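Local coordinates for GH5 (PDB 4YHE), which probably acts as an endoglucanase, hydrolysing beta-1,4-glucosidic bonds of cellulose on a (beta/alpha)8 barrel of glycoside hydrolase family 5, at residues R310-R315 and Q359-M364; G297-A302 and K337-F343. One frame throughout, in Å; residues are numbered along the deposited sequence.

Leaving the seventh barrel strand, 291-296, the chain runs through loop 297-302 into helix 304-323, continues as the eighth strand, 327-332, and through loop 337-343 reaches helix 357-369. Contact 2 closes when 337-343 comes back to 297-302; contact 1 closes later, when 359-364 comes to lie against 310-315. The four segments alternate along the chain, so the contacts cross rather than nest. Contact 2 ties together the two loops that follow strands seven and eight, and contact 1 pairs the helices after those loops. Arg310 bridges them, its NE probably hydrogen-bonding to the carbonyl of Ala298.

Contact 1 (R310-R315 and Q359-M364)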
loop_
_atom_site.group_PDB
_atom_site.type_symbol
_atom_site.label_atom_id
_atom_site.label_comp_id
_atom_site.label_asym_id
_atom_site.label_seq_id
_atom_site.Cartn_x
_atom_site.Cartn_y
_atom_site.Cartn_z
ATOM N N ARG A 310 4.496 -14.920 13.849
ATOM C CA ARG A 310 3.824 -13.865 13.102
ATOM C C ARG A 310 3.589 -12.590 13.959
ATOM O O ARG A 310 3.823 -11.467 13.511
ATOM C CB ARG A 310 2.515 -14.416 12.523
ATOM C CG ARG A 310 1.751 -13.410 11.657
ATOM C CD ARG A 310 0.280 -13.751 11.608
ATOM N NE ARG A 310 -0.460 -13.026 10.603
ATOM C CZ ARG A 310 -1.791 -12.954 10.512
ATOM N NH1 ARG A 310 -2.578 -13.507 11.407
ATOM N NH2 ARG A 310 -2.337 -12.272 9.537
ATOM N N LEU A 311 3.163 -12.769 15.198
ATOM C CA LEU A 311 2.946 -11.641 16.096
ATOM C C LEU A 311 4.262 -10.958 16.433
ATOM O O LEU A 311 4.318 -9.739 16.437
ATOM C CB LEU A 311 2.208 -12.066 17.376
ATOM C CG LEU A 311 0.851 -12.724 17.220
ATOM C CD1 LEU A 311 0.163 -12.933 18.577
ATOM C CD2 LEU A 311 -0.059 -11.871 16.355
ATOM N N TYR A 312 5.305 -11.755 16.681
ATOM C CA TYR A 312 6.674 -11.260 16.874
ATOM C C TYR A 312 7.130 -10.454 15.676
ATOM O O TYR A 312 7.630 -9.370 15.813
ATOM C CB TYR A 312 7.661 -12.413 17.146
ATOM C CG TYR A 312 9.096 -11.981 17.153
ATOM C CD1 TYR A 312 9.598 -11.194 18.202
ATOM C CD2 TYR A 312 9.970 -12.341 16.128
ATOM C CE1 TYR A 312 10.903 -10.767 18.209
ATOM C CE2 TYR A 312 11.295 -11.941 16.149
ATOM C CZ TYR A 312 11.755 -11.147 17.197
ATOM O OH TYR A 312 13.040 -10.719 17.255
ATOM N N TYR A 313 6.932 -10.990 14.479
ATOM C CA TYR A 313 7.244 -10.233 13.273
ATOM C C TYR A 313 6.573 -8.861 13.235
ATOM O O TYR A 313 7.239 -7.864 12.998
ATOM C CB TYR A 313 6.878 -11.109 12.087
ATOM C CG TYR A 313 6.971 -10.511 10.716
ATOM C CD1 TYR A 313 8.183 -10.490 10.015
ATOM C CD2 TYR A 313 5.843 -10.066 10.065
ATOM C CE1 TYR A 313 8.250 -10.025 8.707
ATOM C CE2 TYR A 313 5.903 -9.595 8.761
ATOM C CZ TYR A 313 7.104 -9.567 8.089
ATOM O OH TYR A 313 7.149 -9.112 6.802
ATOM N N PHE A 314 5.269 -8.787 13.536
ATOM C CA PHE A 314 4.570 -7.550 13.542
ATOM C C PHE A 314 5.133 -6.605 14.627
ATOM O O PHE A 314 5.383 -5.456 14.370
ATOM C CB PHE A 314 3.059 -7.772 13.764
ATOM C CG PHE A 314 2.323 -8.460 12.597
ATOM C CD1 PHE A 314 2.735 -8.328 11.293
ATOM C CD2 PHE A 314 1.206 -9.214 12.847
ATOM C CE1 PHE A 314 2.046 -8.951 10.256
ATOM C CE2 PHE A 314 0.492 -9.812 11.833
ATOM C CZ PHE A 314 0.915 -9.681 10.530
ATOM N N ARG A 315 5.312 -7.095 15.845
ATOM C CA ARG A 315 5.829 -6.214 16.871
ATOM C C ARG A 315 7.159 -5.626 16.466
ATOM O O ARG A 315 7.366 -4.424 16.537
ATOM C CB ARG A 315 5.989 -6.944 18.188
ATOM C CG ARG A 315 4.700 -7.341 18.842
ATOM C CD ARG A 315 4.951 -7.645 20.331
ATOM N NE ARG A 315 5.881 -8.775 20.530
ATOM C CZ ARG A 315 5.564 -10.058 20.385
ATOM N NH1 ARG A 315 4.330 -10.418 20.044
ATOM N NH2 ARG A 315 6.488 -10.992 20.594
ATOM N N GLN A 359 -5.502 -10.416 17.905
ATOM C CA GLN A 359 -4.151 -10.565 18.450
ATOM C C GLN A 359 -3.106 -10.014 17.468
ATOM O O GLN A 359 -2.122 -9.440 17.870
ATOM C CB GLN A 359 -3.894 -12.039 18.814
ATOM C CG GLN A 359 -4.601 -12.518 20.102
ATOM C CD GLN A 359 -6.141 -12.388 20.150
ATOM O OE1 GLN A 359 -6.885 -12.896 19.275
ATOM N NE2 GLN A 359 -6.641 -11.725 21.214
ATOM N N ALA A 360 -3.338 -10.206 16.165
ATOM C CA ALA A 360 -2.478 -9.679 15.115
ATOM C C ALA A 360 -2.561 -8.158 15.038
ATOM O O ALA A 360 -1.546 -7.487 14.948
ATOM C CB ALA A 360 -2.889 -10.298 13.778
ATOM N N VAL A 361 -3.781 -7.638 15.128
ATOM C CA VAL A 361 -4.048 -6.233 14.985
ATOM C C VAL A 361 -3.422 -5.491 16.194
ATOM O O VAL A 361 -2.768 -4.480 16.025
ATOM C CB VAL A 361 -5.582 -6.007 14.852
ATOM C CG1 VAL A 361 -6.001 -4.607 15.155
ATOM C CG2 VAL A 361 -6.030 -6.369 13.442
ATOM N N ARG A 362 -3.583 -6.071 17.374
ATOM C CA ARG A 362 -2.984 -5.521 18.594
ATOM C C ARG A 362 -1.447 -5.528 18.526
ATOM O O ARG A 362 -0.820 -4.527 18.892
ATOM C CB ARG A 362 -3.488 -6.294 19.806
ATOM C CG ARG A 362 -4.973 -6.119 20.118
ATOM C CD ARG A 362 -5.242 -4.991 21.136
ATOM N NE ARG A 362 -4.749 -3.706 20.678
ATOM C CZ ARG A 362 -5.333 -2.911 19.785
ATOM N NH1 ARG A 362 -6.492 -3.222 19.234
ATOM N NH2 ARG A 362 -4.749 -1.787 19.420
ATOM N N ALA A 363 -0.843 -6.626 18.046
ATOM C CA ALA A 363 0.604 -6.692 17.898
ATOM C C ALA A 363 1.140 -5.521 17.081
ATOM O O ALA A 363 2.074 -4.808 17.501
ATOM C CB ALA A 363 1.035 -8.016 17.326
ATOM N N MET A 364 0.532 -5.269 15.913
ATOM C CA MET A 364 1.036 -4.256 15.032
ATOM C C MET A 364 0.778 -2.832 15.563
ATOM O O MET A 364 1.715 -2.018 15.667
ATOM C CB MET A 364 0.502 -4.495 13.589
ATOM C CG MET A 364 -0.994 -4.542 13.423
ATOM S SD MET A 364 -1.452 -4.946 11.684
ATOM C CE MET A 364 -0.919 -6.596 11.515
#
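Met364 lays its terminal methyl squarely on the ring of Phe314, CE standing 3.5 Å from the ring centroid and only 12° off the normal. The methionine chain folds at its last torsion (chi3 68°), bringing CE down onto the ring while SD stays behind it, so this Met-aromatic contact is led by the methyl, a CH-pi interaction. The other face of the same ring is backed by the carbonyl oxygen of Arg310, near the rim, and the aromatic plate is held between the two. Its rim atom CE2 also meets Ala360 CB at 3.9 Å. Losing the ring to an alanine here would probably open a gap under Met364 CE and leave that methyl without the face it rests on.

Beside the ring, the bumps are smaller. Ala363 CB is a short knob that drops into a hollow formed by Leu311 O, the CB of Phe314 and the CG of Arg315, with Ala363 CB 3.8 Å from Leu311 O. In return, Leu311 sends CD2 into the groove beside Gln359 and Ala360. The fit is tight, Leu311 CD2 lying 3.5 Å from Ala360 CA. Ala360 CB lies over one face of the Arg310 guanidinium, whose NH1 makes a salt bridge with Glu307.

The small side chains of Ala360 and Ala363 are consistent with the 8.2 Å between the axes of helix segments 310-315 and 359-364, which run at 27°. Just beyond, Ser367 OG bonds to the carbonyl of Arg315. Between the two segments themselves, methyls, an aromatic face and carbonyl oxygens meet without directional polar bonds, so here the fit rests mainly on shape and van der Waals contact, while the charge of Arg310 is probably balanced by Glu307 in its own helix.

Contact 2 (G297-A302 and K337-F343); sequences GAVRRA and KAGNDGF
Two loops at the C-terminal end of a TIM barrel, the side where this family has its active site, meet here: 297-302 follows the seventh strand and 337-343 the eighth. Arg300 joins them through its backbone in both directions. Its N donates to Gly342 O at 2.9 Å, nearly straight (166°) and in the carbonyl plane, and its O accepts from Gly339 N at 2.8 Å. Those two glycines are the ends of a type II turn, so the turn is held at both its ends. Lys337 curls back and braces it from within its own loop, NZ bonding to the carbonyls of Ala338 and Asn340.

Val299 fills the space beside the turn. Its CB sits 3.2 Å from Gly339 O, and its CG1 rests over the face of the Phe343 ring, 3.7 Å from the centroid, as a CH-pi contact. With CG1 anti to the carbonyl carbon (chi1 -59°), CG1 is the branch turned to the ring, while CG2 stays by Gly339.

The Arg300 side chain leaves in an extended course and then bends at chi3 (71°), which carries its guanidinium alongside Lys337 and Ala338. Ala338 CB lies over one face, while NE reaches Lys337 O only weakly and a water sits at the edge in plane; the side chain's firmer bond is from NH2 to Ser336 O. Farther along, the methyls of Ala302 and Ala338 touch at 3.9 Å. On the far side of its loop, Arg301 sends NE back to Val299 O at 2.9 Å, from above the carbonyl plane.

Around the pair, Phe343 packs edge-to-face on Trp331 of strand 327-332 and its carbonyl takes Tyr330 OH. Arg301 reaches Asn255 and makes a cation-pi contact with Tyr248 of helix 246-249, and its backbone N bonds to Glu307 in helix 304-323.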
loop_
_atom_site.group_PDB
_atom_site.type_symbol
_atom_site.label_atom_id
_atom_site.label_comp_id
_atom_site.label_asym_id
_atom_site.label_seq_id
_atom_site.Cartn_x
_atom_site.Cartn_y
_atom_site.Cartn_z
ATOM N N GLY A 297 2.493 -7.017 5.425
ATOM C CA GLY A 297 1.875 -8.051 6.215
ATOM C C GLY A 297 2.559 -9.379 6.115
ATOM O O GLY A 297 3.566 -9.535 5.408
ATOM N N ALA A 298 1.985 -10.320 6.842
ATOM C CA ALA A 298 2.381 -11.716 6.863
ATOM C C ALA A 298 1.119 -12.521 7.102
ATOM O O ALA A 298 0.272 -12.169 7.975
ATOM C CB ALA A 298 3.390 -11.989 7.976
ATOM N N VAL A 299 1.018 -13.647 6.410
ATOM C CA VAL A 299 -0.140 -14.500 6.550
ATOM C C VAL A 299 -0.286 -15.177 7.910
ATOM O O VAL A 299 0.669 -15.338 8.677
ATOM C CB VAL A 299 -0.241 -15.555 5.437
ATOM C CG1 VAL A 299 -0.313 -14.852 4.081
ATOM C CG2 VAL A 299 0.883 -16.590 5.506
ATOM N N ARG A 300 -1.519 -15.562 8.193
ATOM C CA ARG A 300 -1.881 -16.260 9.406
ATOM C C ARG A 300 -1.345 -17.693 9.374
ATOM O O ARG A 300 -1.168 -18.292 8.304
ATOM C CB ARG A 300 -3.414 -16.286 9.543
ATOM C CG ARG A 300 -3.931 -16.805 10.891
ATOM C CD ARG A 300 -5.443 -16.765 10.985
ATOM N NE ARG A 300 -6.111 -17.752 10.142
ATOM C CZ ARG A 300 -6.291 -19.031 10.487
ATOM N NH1 ARG A 300 -5.799 -19.512 11.629
ATOM N NH2 ARG A 300 -6.951 -19.828 9.681
ATOM N N ARG A 301 -1.138 -18.252 10.557
ATOM C CA ARG A 301 -0.671 -19.633 10.683
ATOM C C ARG A 301 -1.663 -20.527 11.409
ATOM O O ARG A 301 -2.340 -20.077 12.347
ATOM C CB ARG A 301 0.655 -19.653 11.448
ATOM C CG ARG A 301 1.637 -18.602 10.994
ATOM C CD ARG A 301 2.158 -18.831 9.582
ATOM N NE ARG A 301 2.448 -17.551 8.938
ATOM C CZ ARG A 301 3.459 -17.298 8.105
ATOM N NH1 ARG A 301 4.342 -18.230 7.771
ATOM N NH2 ARG A 301 3.590 -16.083 7.602
ATOM N N ALA A 302 -1.684 -21.810 11.054
ATOM C CA ALA A 302 -2.596 -22.771 11.733
ATOM C C ALA A 302 -2.192 -23.133 13.178
ATOM O O ALA A 302 -3.027 -23.190 14.088
ATOM C CB ALA A 302 -2.780 -24.018 10.874
ATOM N N LYS A 337 -8.310 -18.022 5.890
ATOM C CA LYS A 337 -7.436 -19.187 5.903
ATOM C C LYS A 337 -6.051 -18.970 6.533
ATOM O O LYS A 337 -5.592 -17.838 6.721
ATOM C CB LYS A 337 -7.255 -19.724 4.470
ATOM C CG LYS A 337 -6.254 -18.953 3.642
ATOM C CD LYS A 337 -6.347 -19.332 2.172
ATOM C CE LYS A 337 -5.778 -20.705 1.862
ATOM N NZ LYS A 337 -4.329 -20.841 2.183
ATOM N N ALA A 338 -5.395 -20.084 6.843
ATOM C CA ALA A 338 -4.014 -20.098 7.276
ATOM C C ALA A 338 -3.184 -20.275 6.021
ATOM O O ALA A 338 -3.667 -20.809 5.042
ATOM C CB ALA A 338 -3.751 -21.249 8.243
ATOM N N GLY A 339 -1.936 -19.841 6.061
ATOM C CA GLY A 339 -1.035 -20.007 4.917
ATOM C C GLY A 339 -1.263 -18.987 3.827
ATOM O O GLY A 339 -1.840 -17.933 4.034
ATOM N N ASN A 340 -0.830 -19.349 2.630
ATOM C CA ASN A 340 -0.896 -18.516 1.455
ATOM C C ASN A 340 -2.249 -17.810 1.297
ATOM O O ASN A 340 -3.294 -18.453 1.360
ATOM C CB ASN A 340 -0.642 -19.428 0.234
ATOM C CG ASN A 340 -0.343 -18.664 -1.003
ATOM O OD1 ASN A 340 0.791 -18.232 -1.214
ATOM N ND2 ASN A 340 -1.343 -18.513 -1.860
ATOM N N ASP A 341 -2.191 -16.493 1.132
ATOM C CA ASP A 341 -3.336 -15.552 1.038
ATOM C C ASP A 341 -4.192 -15.349 2.274
ATOM O O ASP A 341 -5.209 -14.669 2.219
ATOM C CB ASP A 341 -4.206 -15.821 -0.179
ATOM C CG ASP A 341 -3.778 -14.990 -1.345
ATOM O OD1 ASP A 341 -3.742 -13.716 -1.234
ATOM O OD2 ASP A 341 -3.394 -15.618 -2.340
ATOM N N GLY A 342 -3.727 -15.873 3.386
ATOM C CA GLY A 342 -4.469 -15.801 4.613
ATOM C C GLY A 342 -4.201 -14.524 5.331
ATOM O O GLY A 342 -3.482 -14.539 6.334
ATOM N N PHE A 343 -4.748 -13.415 4.819
ATOM C CA PHE A 343 -4.495 -12.068 5.434
ATOM C C PHE A 343 -5.701 -11.452 6.203
ATOM O O PHE A 343 -5.587 -10.364 6.776
ATOM C CB PHE A 343 -4.068 -11.054 4.359
ATOM C CG PHE A 343 -2.687 -11.289 3.758
ATOM C CD1 PHE A 343 -1.522 -10.959 4.468
ATOM C CD2 PHE A 343 -2.538 -11.804 2.457
ATOM C CE1 PHE A 343 -0.258 -11.125 3.919
ATOM C CE2 PHE A 343 -1.263 -11.990 1.916
ATOM C CZ PHE A 343 -0.130 -11.610 2.616
HETATM O O HOH W 1 -6.390 -15.432 7.770
#